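Local coordinates for BSU-2 beta-lactamase (Bacillus subtilis, PDB 6W5E), which probably hydrolyses the beta-lactam ring of penicillin-type antibiotics, as a class D serine beta-lactamase, at residues E95-G103 and W127-D135; D207-T215 and W226-E234. All coordinates share one frame; numbering follows the deposited sequence.

Interaction 1. Residues E95-G103 and W127-D135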
loop_
_atom_site.group_PDB
_atom_site.type_symbol
_atom_site.label_atom_id
_atom_site.label_comp_id
_atom_site.label_asym_id
_atom_site.label_seq_id
_atom_site.Cartn_x
_atom_site.Cartn_y
_atom_site.Cartn_z
ATOM N N GLU A 95 10.707 -10.474 -8.277
ATOM C CA GLU A 95 10.135 -10.679 -6.951
ATOM C C GLU A 95 10.958 -11.642 -6.102
ATOM O O GLU A 95 10.732 -11.726 -4.886
ATOM C CB GLU A 95 8.674 -11.152 -7.065
ATOM C CG GLU A 95 8.494 -12.545 -7.679
ATOM C CD GLU A 95 8.282 -12.526 -9.194
ATOM O OE1 GLU A 95 9.094 -11.895 -9.906
ATOM O OE2 GLU A 95 7.319 -13.163 -9.683
ATOM N N TYR A 96 11.910 -12.350 -6.703
ATOM C CA TYR A 96 12.698 -13.359 -6.011
ATOM C C TYR A 96 14.127 -12.909 -5.725
ATOM O O TYR A 96 14.965 -13.738 -5.349
ATOM C CB TYR A 96 12.739 -14.639 -6.836
ATOM C CG TYR A 96 11.401 -15.224 -7.210
ATOM C CD1 TYR A 96 10.500 -15.626 -6.233
ATOM C CD2 TYR A 96 11.068 -15.429 -8.538
ATOM C CE1 TYR A 96 9.278 -16.202 -6.573
ATOM C CE2 TYR A 96 9.854 -16.004 -8.893
ATOM C CZ TYR A 96 8.964 -16.391 -7.903
ATOM O OH TYR A 96 7.762 -16.980 -8.225
ATOM N N ASP A 97 14.441 -11.630 -5.924
ATOM C CA ASP A 97 15.809 -11.157 -5.749
ATOM C C ASP A 97 16.185 -11.255 -4.274
ATOM O O ASP A 97 15.612 -10.552 -3.434
ATOM C CB ASP A 97 15.877 -9.716 -6.250
ATOM C CG ASP A 97 17.292 -9.196 -6.353
ATOM O OD1 ASP A 97 18.071 -9.393 -5.392
ATOM O OD2 ASP A 97 17.621 -8.569 -7.387
ATOM N N VAL A 98 17.152 -12.114 -3.961
ATOM C CA VAL A 98 17.510 -12.438 -2.583
ATOM C C VAL A 98 18.518 -11.436 -2.038
ATOM O O VAL A 98 19.572 -11.206 -2.646
ATOM C CB VAL A 98 18.091 -13.857 -2.481
ATOM C CG1 VAL A 98 18.533 -14.130 -1.038
ATOM C CG2 VAL A 98 17.098 -14.887 -2.984
ATOM N N LYS A 99 18.236 -10.906 -0.851
ATOM C CA LYS A 99 19.241 -10.233 -0.035
ATOM C C LYS A 99 19.414 -11.030 1.250
ATOM O O LYS A 99 18.429 -11.403 1.896
ATOM C CB LYS A 99 18.838 -8.788 0.277
ATOM C CG LYS A 99 18.766 -7.902 -0.959
ATOM C CD LYS A 99 18.323 -6.493 -0.597
ATOM C CE LYS A 99 18.029 -5.629 -1.828
ATOM N NZ LYS A 99 19.196 -5.491 -2.738
ATOM N N ARG A 100 20.656 -11.311 1.610
ATOM C CA ARG A 100 20.917 -12.152 2.768
ATOM C C ARG A 100 20.760 -11.378 4.075
ATOM O O ARG A 100 21.172 -10.218 4.191
ATOM C CB ARG A 100 22.316 -12.751 2.676
ATOM C CG ARG A 100 22.422 -13.866 1.662
ATOM C CD ARG A 100 23.817 -14.460 1.680
ATOM N NE ARG A 100 23.901 -15.584 0.770
ATOM C CZ ARG A 100 24.927 -16.423 0.711
ATOM N NH1 ARG A 100 25.960 -16.266 1.522
ATOM N NH2 ARG A 100 24.918 -17.419 -0.160
ATOM N N TRP A 101 20.140 -12.034 5.054
ATOM C CA TRP A 101 20.006 -11.486 6.396
ATOM C C TRP A 101 21.380 -11.351 7.036
ATOM O O TRP A 101 22.271 -12.180 6.821
ATOM C CB TRP A 101 19.138 -12.437 7.221
ATOM C CG TRP A 101 18.918 -12.091 8.667
ATOM C CD1 TRP A 101 18.563 -10.874 9.191
ATOM C CD2 TRP A 101 18.993 -12.997 9.775
ATOM N NE1 TRP A 101 18.434 -10.974 10.561
ATOM C CE2 TRP A 101 18.691 -12.265 10.940
ATOM C CE3 TRP A 101 19.298 -14.359 9.894
ATOM C CZ2 TRP A 101 18.686 -12.849 12.212
ATOM C CZ3 TRP A 101 19.290 -14.936 11.155
ATOM C CH2 TRP A 101 18.993 -14.180 12.296
ATOM N N ASP A 102 21.555 -10.291 7.821
ATOM C CA ASP A 102 22.825 -10.026 8.481
ATOM C C ASP A 102 22.959 -10.713 9.834
ATOM O O ASP A 102 23.985 -10.535 10.501
ATOM C CB ASP A 102 23.067 -8.516 8.618
ATOM C CG ASP A 102 21.990 -7.809 9.426
ATOM O OD1 ASP A 102 21.094 -8.480 9.989
ATOM O OD2 ASP A 102 22.042 -6.566 9.493
ATOM N N GLY A 103 21.965 -11.489 10.254
ATOM C CA GLY A 103 22.023 -12.177 11.522
ATOM C C GLY A 103 21.576 -11.369 12.721
ATOM O O GLY A 103 21.643 -11.876 13.845
ATOM N N TRP A 127 14.144 -3.867 6.482
ATOM C CA TRP A 127 15.575 -3.819 6.171
ATOM C C TRP A 127 15.858 -4.106 4.699
ATOM O O TRP A 127 16.778 -3.523 4.109
ATOM C CB TRP A 127 16.358 -4.770 7.078
ATOM C CG TRP A 127 16.093 -6.249 6.908
ATOM C CD1 TRP A 127 15.275 -7.026 7.677
ATOM C CD2 TRP A 127 16.698 -7.128 5.948
ATOM N NE1 TRP A 127 15.317 -8.333 7.243
ATOM C CE2 TRP A 127 16.186 -8.424 6.186
ATOM C CE3 TRP A 127 17.620 -6.947 4.908
ATOM C CZ2 TRP A 127 16.564 -9.533 5.422
ATOM C CZ3 TRP A 127 17.988 -8.051 4.139
ATOM C CH2 TRP A 127 17.466 -9.327 4.410
ATOM N N TYR A 128 15.085 -5.006 4.089
ATOM C CA TYR A 128 15.283 -5.306 2.676
ATOM C C TYR A 128 15.026 -4.065 1.829
ATOM O O TYR A 128 15.812 -3.726 0.932
ATOM C CB TYR A 128 14.341 -6.446 2.259
ATOM C CG TYR A 128 14.537 -6.873 0.819
ATOM C CD1 TYR A 128 14.091 -6.069 -0.239
ATOM C CD2 TYR A 128 15.179 -8.069 0.510
ATOM C CE1 TYR A 128 14.305 -6.425 -1.544
ATOM C CE2 TYR A 128 15.378 -8.448 -0.805
ATOM C CZ TYR A 128 14.936 -7.616 -1.822
ATOM O OH TYR A 128 15.150 -7.954 -3.129
ATOM N N TYR A 129 13.912 -3.378 2.094
ATOM C CA TYR A 129 13.549 -2.214 1.296
ATOM C C TYR A 129 14.442 -1.016 1.592
ATOM O O TYR A 129 14.583 -0.138 0.733
ATOM C CB TYR A 129 12.053 -1.912 1.448
ATOM C CG TYR A 129 11.216 -2.800 0.543
ATOM C CD1 TYR A 129 11.045 -4.156 0.817
ATOM C CD2 TYR A 129 10.660 -2.297 -0.625
ATOM C CE1 TYR A 129 10.294 -4.968 -0.031
ATOM C CE2 TYR A 129 9.909 -3.097 -1.465
ATOM C CZ TYR A 129 9.746 -4.430 -1.176
ATOM O OH TYR A 129 9.008 -5.206 -2.037
ATOM N N GLN A 130 15.059 -0.968 2.774
ATOM C CA GLN A 130 16.068 0.056 3.032
ATOM C C GLN A 130 17.290 -0.152 2.141
ATOM O O GLN A 130 17.821 0.808 1.572
ATOM C CB GLN A 130 16.441 0.059 4.516
ATOM C CG GLN A 130 15.331 0.613 5.394
ATOM C CD GLN A 130 15.644 0.504 6.872
ATOM O OE1 GLN A 130 16.064 -0.549 7.354
ATOM N NE2 GLN A 130 15.424 1.589 7.604
ATOM N N ALA A 131 17.738 -1.403 1.982
ATOM C CA ALA A 131 18.834 -1.676 1.052
ATOM C C ALA A 131 18.455 -1.305 -0.378
ATOM O O ALA A 131 19.261 -0.715 -1.113
ATOM C CB ALA A 131 19.235 -3.143 1.146
ATOM N N LEU A 132 17.226 -1.629 -0.787
ATOM C CA LEU A 132 16.763 -1.254 -2.119
ATOM C C LEU A 132 16.770 0.261 -2.299
ATOM O O LEU A 132 17.253 0.774 -3.311
ATOM C CB LEU A 132 15.363 -1.812 -2.350
ATOM C CG LEU A 132 14.669 -1.360 -3.633
ATOM C CD1 LEU A 132 15.534 -1.624 -4.858
ATOM C CD2 LEU A 132 13.318 -2.060 -3.766
ATOM N N ALA A 133 16.223 0.997 -1.328
ATOM C CA ALA A 133 16.192 2.455 -1.435
ATOM C C ALA A 133 17.597 3.032 -1.576
ATOM O O ALA A 133 17.820 3.954 -2.375
ATOM C CB ALA A 133 15.499 3.051 -0.213
ATOM N N ARG A 134 18.559 2.493 -0.824
ATOM C CA ARG A 134 19.935 2.963 -0.943
ATOM C C ARG A 134 20.473 2.756 -2.354
ATOM O O ARG A 134 21.186 3.617 -2.883
ATOM C CB ARG A 134 20.823 2.278 0.101
ATOM C CG ARG A 134 20.543 2.686 1.542
ATOM C CD ARG A 134 21.642 2.232 2.490
ATOM N NE ARG A 134 21.682 0.777 2.665
ATOM C CZ ARG A 134 20.987 0.110 3.582
ATOM N NH1 ARG A 134 20.183 0.770 4.411
ATOM N NH2 ARG A 134 21.098 -1.214 3.672
ATOM N N ASP A 135 20.127 1.628 -2.990
ATOM C CA ASP A 135 20.580 1.381 -4.357
ATOM C C ASP A 135 19.867 2.290 -5.354
ATOM O O ASP A 135 20.452 2.671 -6.378
ATOM C CB ASP A 135 20.341 -0.080 -4.729
ATOM C CG ASP A 135 21.390 -1.026 -4.153
ATOM O OD1 ASP A 135 22.493 -0.579 -3.778
ATOM O OD2 ASP A 135 21.119 -2.242 -4.112
HETATM O O HOH W 1 18.754 -3.428 -4.440
#

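Interaction 2. Residues D207-T215 and W226-E234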
loop_
_atom_site.group_PDB
_atom_site.type_symbol
_atom_site.label_atom_id
_atom_site.label_comp_id
_atom_site.label_asym_id
_atom_site.label_seq_id
_atom_site.Cartn_x
_atom_site.Cartn_y
_atom_site.Cartn_z
ATOM N N ASP A 207 -12.025 -18.077 -5.442
ATOM C CA ASP A 207 -12.609 -18.551 -6.691
ATOM C C ASP A 207 -13.185 -17.406 -7.514
ATOM O O ASP A 207 -13.222 -17.490 -8.747
ATOM C CB ASP A 207 -13.712 -19.570 -6.402
ATOM C CG ASP A 207 -13.186 -20.825 -5.739
ATOM O OD1 ASP A 207 -12.151 -21.349 -6.198
ATOM O OD2 ASP A 207 -13.810 -21.289 -4.762
ATOM N N HIS A 208 -13.632 -16.335 -6.863
ATOM C CA HIS A 208 -14.368 -15.277 -7.534
ATOM C C HIS A 208 -13.768 -13.894 -7.341
ATOM O O HIS A 208 -14.329 -12.920 -7.854
ATOM C CB HIS A 208 -15.833 -15.273 -7.066
ATOM C CG HIS A 208 -16.500 -16.609 -7.168
ATOM N ND1 HIS A 208 -16.720 -17.235 -8.375
ATOM C CD2 HIS A 208 -16.981 -17.444 -6.217
ATOM C CE1 HIS A 208 -17.314 -18.396 -8.164
ATOM N NE2 HIS A 208 -17.485 -18.546 -6.863
ATOM N N TYR A 209 -12.655 -13.777 -6.624
ATOM C CA TYR A 209 -12.056 -12.475 -6.370
ATOM C C TYR A 209 -10.577 -12.656 -6.074
ATOM O O TYR A 209 -10.132 -13.736 -5.684
ATOM C CB TYR A 209 -12.736 -11.768 -5.188
ATOM C CG TYR A 209 -12.345 -12.372 -3.866
ATOM C CD1 TYR A 209 -12.978 -13.511 -3.395
ATOM C CD2 TYR A 209 -11.308 -11.829 -3.103
ATOM C CE1 TYR A 209 -12.611 -14.086 -2.194
ATOM C CE2 TYR A 209 -10.922 -12.402 -1.906
ATOM C CZ TYR A 209 -11.587 -13.525 -1.452
ATOM O OH TYR A 209 -11.216 -14.102 -0.262
ATOM N N THR A 210 -9.825 -11.567 -6.241
ATOM C CA THR A 210 -8.437 -11.488 -5.799
ATOM C C THR A 210 -8.275 -10.201 -5.011
ATOM O O THR A 210 -8.614 -9.120 -5.509
ATOM C CB THR A 210 -7.441 -11.511 -6.977
ATOM O OG1 THR A 210 -7.666 -12.684 -7.766
ATOM C CG2 THR A 210 -6.009 -11.537 -6.467
ATOM N N LEU A 211 -7.772 -10.317 -3.785
ATOM C CA LEU A 211 -7.528 -9.165 -2.925
ATOM C C LEU A 211 -6.041 -8.830 -2.980
ATOM O O LEU A 211 -5.193 -9.694 -2.708
ATOM C CB LEU A 211 -7.957 -9.463 -1.488
ATOM C CG LEU A 211 -7.638 -8.360 -0.473
ATOM C CD1 LEU A 211 -8.422 -7.093 -0.778
ATOM C CD2 LEU A 211 -7.927 -8.846 0.938
ATOM N N TYR A 212 -5.732 -7.585 -3.334
ATOM C CA TYR A 212 -4.371 -7.074 -3.358
ATOM C C TYR A 212 -4.252 -5.987 -2.302
ATOM O O TYR A 212 -5.128 -5.122 -2.198
ATOM C CB TYR A 212 -4.050 -6.413 -4.702
ATOM C CG TYR A 212 -4.251 -7.267 -5.933
ATOM C CD1 TYR A 212 -5.510 -7.436 -6.499
ATOM C CD2 TYR A 212 -3.168 -7.857 -6.566
ATOM C CE1 TYR A 212 -5.682 -8.203 -7.647
ATOM C CE2 TYR A 212 -3.328 -8.611 -7.719
ATOM C CZ TYR A 212 -4.583 -8.786 -8.250
ATOM O OH TYR A 212 -4.739 -9.545 -9.393
ATOM N N GLY A 213 -3.155 -5.986 -1.548
ATOM C CA GLY A 213 -3.037 -4.912 -0.581
ATOM C C GLY A 213 -1.701 -4.904 0.118
ATOM O O GLY A 213 -0.940 -5.875 0.078
ATOM N N LYS A 214 -1.442 -3.779 0.781
ATOM C CA LYS A 214 -0.232 -3.589 1.570
ATOM C C LYS A 214 -0.590 -2.865 2.862
ATOM O O LYS A 214 -1.234 -1.811 2.821
ATOM C CB LYS A 214 0.804 -2.767 0.788
ATOM C CG LYS A 214 2.132 -2.595 1.520
ATOM C CD LYS A 214 2.845 -3.927 1.695
ATOM C CE LYS A 214 3.989 -3.834 2.700
ATOM N NZ LYS A 214 3.479 -4.069 4.088
ATOM N N THR A 215 -0.162 -3.418 4.000
ATOM C CA THR A 215 -0.315 -2.756 5.286
ATOM C C THR A 215 0.831 -1.771 5.532
ATOM O O THR A 215 1.899 -1.831 4.906
ATOM C CB THR A 215 -0.301 -3.781 6.425
ATOM O OG1 THR A 215 0.890 -4.575 6.330
ATOM C CG2 THR A 215 -1.526 -4.680 6.380
ATOM N N TRP A 226 -2.286 1.663 8.089
ATOM C CA TRP A 226 -2.800 1.744 6.733
ATOM C C TRP A 226 -3.082 0.343 6.204
ATOM O O TRP A 226 -2.384 -0.616 6.540
ATOM C CB TRP A 226 -1.739 2.276 5.780
ATOM C CG TRP A 226 -1.234 3.679 5.918
ATOM C CD1 TRP A 226 -0.167 4.100 6.663
ATOM C CD2 TRP A 226 -1.686 4.824 5.179
ATOM N NE1 TRP A 226 0.046 5.448 6.464
ATOM C CE2 TRP A 226 -0.874 5.916 5.559
ATOM C CE3 TRP A 226 -2.707 5.034 4.243
ATOM C CZ2 TRP A 226 -1.046 7.193 5.028
ATOM C CZ3 TRP A 226 -2.880 6.304 3.716
ATOM C CH2 TRP A 226 -2.059 7.369 4.118
ATOM N N PHE A 227 -4.069 0.246 5.311
ATOM C CA PHE A 227 -4.199 -0.902 4.418
ATOM C C PHE A 227 -4.711 -0.362 3.092
ATOM O O PHE A 227 -5.786 0.244 3.038
ATOM C CB PHE A 227 -5.127 -1.983 4.985
ATOM C CG PHE A 227 -5.187 -3.237 4.144
ATOM C CD1 PHE A 227 -4.042 -4.005 3.921
ATOM C CD2 PHE A 227 -6.382 -3.648 3.574
ATOM C CE1 PHE A 227 -4.101 -5.158 3.151
ATOM C CE2 PHE A 227 -6.441 -4.804 2.807
ATOM C CZ PHE A 227 -5.305 -5.556 2.597
ATOM N N VAL A 228 -3.922 -0.527 2.033
ATOM C CA VAL A 228 -4.208 0.085 0.745
ATOM C C VAL A 228 -4.082 -0.965 -0.344
ATOM O O VAL A 228 -3.285 -1.900 -0.234
ATOM C CB VAL A 228 -3.279 1.297 0.476
ATOM C CG1 VAL A 228 -3.306 2.266 1.668
ATOM C CG2 VAL A 228 -1.848 0.861 0.192
ATOM N N GLY A 229 -4.878 -0.823 -1.393
ATOM C CA GLY A 229 -4.792 -1.825 -2.447
ATOM C C GLY A 229 -6.012 -1.790 -3.352
ATOM O O GLY A 229 -6.609 -0.737 -3.577
ATOM N N PHE A 230 -6.338 -2.958 -3.896
ATOM C CA PHE A 230 -7.468 -3.061 -4.799
ATOM C C PHE A 230 -7.978 -4.489 -4.777
ATOM O O PHE A 230 -7.287 -5.409 -4.339
ATOM C CB PHE A 230 -7.155 -2.570 -6.226
ATOM C CG PHE A 230 -5.713 -2.685 -6.623
ATOM C CD1 PHE A 230 -5.167 -3.899 -7.007
ATOM C CD2 PHE A 230 -4.898 -1.562 -6.624
ATOM C CE1 PHE A 230 -3.837 -3.989 -7.375
ATOM C CE2 PHE A 230 -3.568 -1.653 -6.997
ATOM C CZ PHE A 230 -3.040 -2.871 -7.369
ATOM N N ILE A 231 -9.214 -4.663 -5.232
ATOM C CA ILE A 231 -9.836 -5.980 -5.278
ATOM C C ILE A 231 -10.443 -6.189 -6.652
ATOM O O ILE A 231 -11.138 -5.310 -7.175
ATOM C CB ILE A 231 -10.870 -6.197 -4.150
ATOM C CG1 ILE A 231 -11.505 -7.584 -4.278
ATOM C CG2 ILE A 231 -11.948 -5.084 -4.118
ATOM C CD1 ILE A 231 -12.173 -8.055 -3.020
ATOM N N LYS A 232 -10.156 -7.339 -7.247
ATOM C CA LYS A 232 -10.721 -7.714 -8.530
ATOM C C LYS A 232 -11.831 -8.715 -8.260
ATOM O O LYS A 232 -11.614 -9.697 -7.546
ATOM C CB LYS A 232 -9.636 -8.345 -9.405
ATOM C CG LYS A 232 -10.152 -8.951 -10.697
ATOM C CD LYS A 232 -9.018 -9.350 -11.645
ATOM C CE LYS A 232 -7.758 -9.812 -10.909
ATOM N NZ LYS A 232 -6.937 -10.777 -11.705
ATOM N N THR A 233 -13.021 -8.434 -8.774
ATOM C CA THR A 233 -14.165 -9.333 -8.662
ATOM C C THR A 233 -14.685 -9.673 -10.054
ATOM O O THR A 233 -14.197 -9.172 -11.070
ATOM C CB THR A 233 -15.307 -8.731 -7.826
ATOM O OG1 THR A 233 -16.075 -7.823 -8.635
ATOM C CG2 THR A 233 -14.777 -8.000 -6.598
ATOM N N GLU A 234 -15.715 -10.513 -10.089
ATOM C CA GLU A 234 -16.380 -10.828 -11.344
ATOM C C GLU A 234 -17.334 -9.732 -11.793
ATOM O O GLU A 234 -17.940 -9.853 -12.862
ATOM C CB GLU A 234 -17.103 -12.174 -11.231
ATOM C CG GLU A 234 -16.131 -13.338 -11.118
ATOM C CD GLU A 234 -16.797 -14.632 -10.696
ATOM O OE1 GLU A 234 -18.037 -14.650 -10.555
ATOM O OE2 GLU A 234 -16.081 -15.639 -10.519
HETATM O O HOH W 2 -17.042 -11.709 -7.794
#

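Interaction 1. Residues E95-G103 and W127-D135
With CG of Y128 anti to the backbone N (chi1 -177°), the phenol lies flat beneath the K99 chain and its hydroxyl reaches the D97 carbonyl; K99 itself runs almost straight to its last torsion, where chi4 of -59° bends the ammonium toward D135. This is a lysine-over-tyrosine CH-pi contact, fastening the largely loop segment 95-103 to helix 126-136 in the helical part of the penicillin-binding, serine beta-lactamase fold. K99 CD sits 3.7 Å from the centroid of the Y128 ring and 16° off its normal, so methylene hydrogens face the pi cloud. The two side chains cross at about a right angle, the lysine passing over one ring face. Lysine suits the place because its long apolar stem can cover an aromatic face while its charge is carried on toward the helix flank; the cation-pi attraction itself is long and at most weak.

Y128 OH donates to D97 O at 2.7 Å, the donor tilted from the carbonyl plane, so ring and loop are tied by both face and hydroxyl. D97 turns its carboxylate to other work: OD2 accepts from R93 N. One helical turn on from W127, A131 offers just a methyl, and its CB lies 3.9 Å from K99 CD, letting the lysine lie close to the helix. W127 uses its indole rim: CH2 approaches K99 O in the ring plane at 3.4 Å, while CZ2 lies 4.3 Å from W101 CB. Its NE1 is engaged by W111.

K99 NZ and D135 OD2 are 4.0 Å apart, too far for a salt bridge. One water joins them, accepting from K99 NZ at 2.7 Å and donating to D135 OD2 at 2.7 Å.

Interaction 2. Residues D207-T215 and W226-E234
Y212 and F230 face each other as a hydrogen-bonded antiparallel pair, and their rings, with planes 50° apart, meet obliquely. F230 CD1 packs 3.6 Å from Y212 CB; the F230 chi1 of 27° is far from staggered, yet it brings the ring beside its neighbour. Y212 N gives a 2.9 Å bond to F230 O and F230 N returns one to Y212 O. K232 comes alongside the edge of the Y212 ring near the hydroxyl, its NZ only weakly bonded to Y212 OH at 3.4 Å.

On the other sheet face G213 and G229 pair without side chains, so their CA atoms come within 4.0 Å and F227 can swing its ring across, CZ resting 4.0 Å from G213 CA. F227 CD1 also touches T215 CG2 at 3.6 Å. At the far end, H208 ND1 donates to E234 OE2 at 2.7 Å, within the imidazole plane but above the carboxylate plane; a ring N-H suits a carboxylate acceptor, and a water bridges H208 O to E234 N.

These strands form the hairpin 209-217/225-233 in the central antiparallel sheet of the fold. K214 and T215 begin the Lys-Thr-Gly motif that lines the active site in this family. K214 pairs with V228 through backbone bonds in both directions, and its long chain carries NZ to both T215 O and S124 OG. T215 OG1 binds a malonate ion, probably from the crystallisation liquor.

Farther out, F240 of strand 236-244 meets the F227 ring, and L179 and L182 of helix 172-184 pack on V228 and F230.

How the interactions relate
Interaction 1 closes in the chain before interaction 2 opens; their centres lie about 25 Å apart and their nearest atoms about 7 Å, without touching. Interaction 1 is peripheral, its centre about 19 Å from the centre of the chain, whereas that of interaction 2 is at about 11 Å. S124, three residues before segment 127-135, bonds K214 through its OG, so the chain leading into the helix of interaction 1 touches interaction 2. The probable active site thus lies between helical part and sheet, bordered by K214 and T215; the T215 side chain comes within about 3 Å of a bound malonate, nearest atoms. W226 touches T77, two residues before K79, the lysine seen carboxylated here.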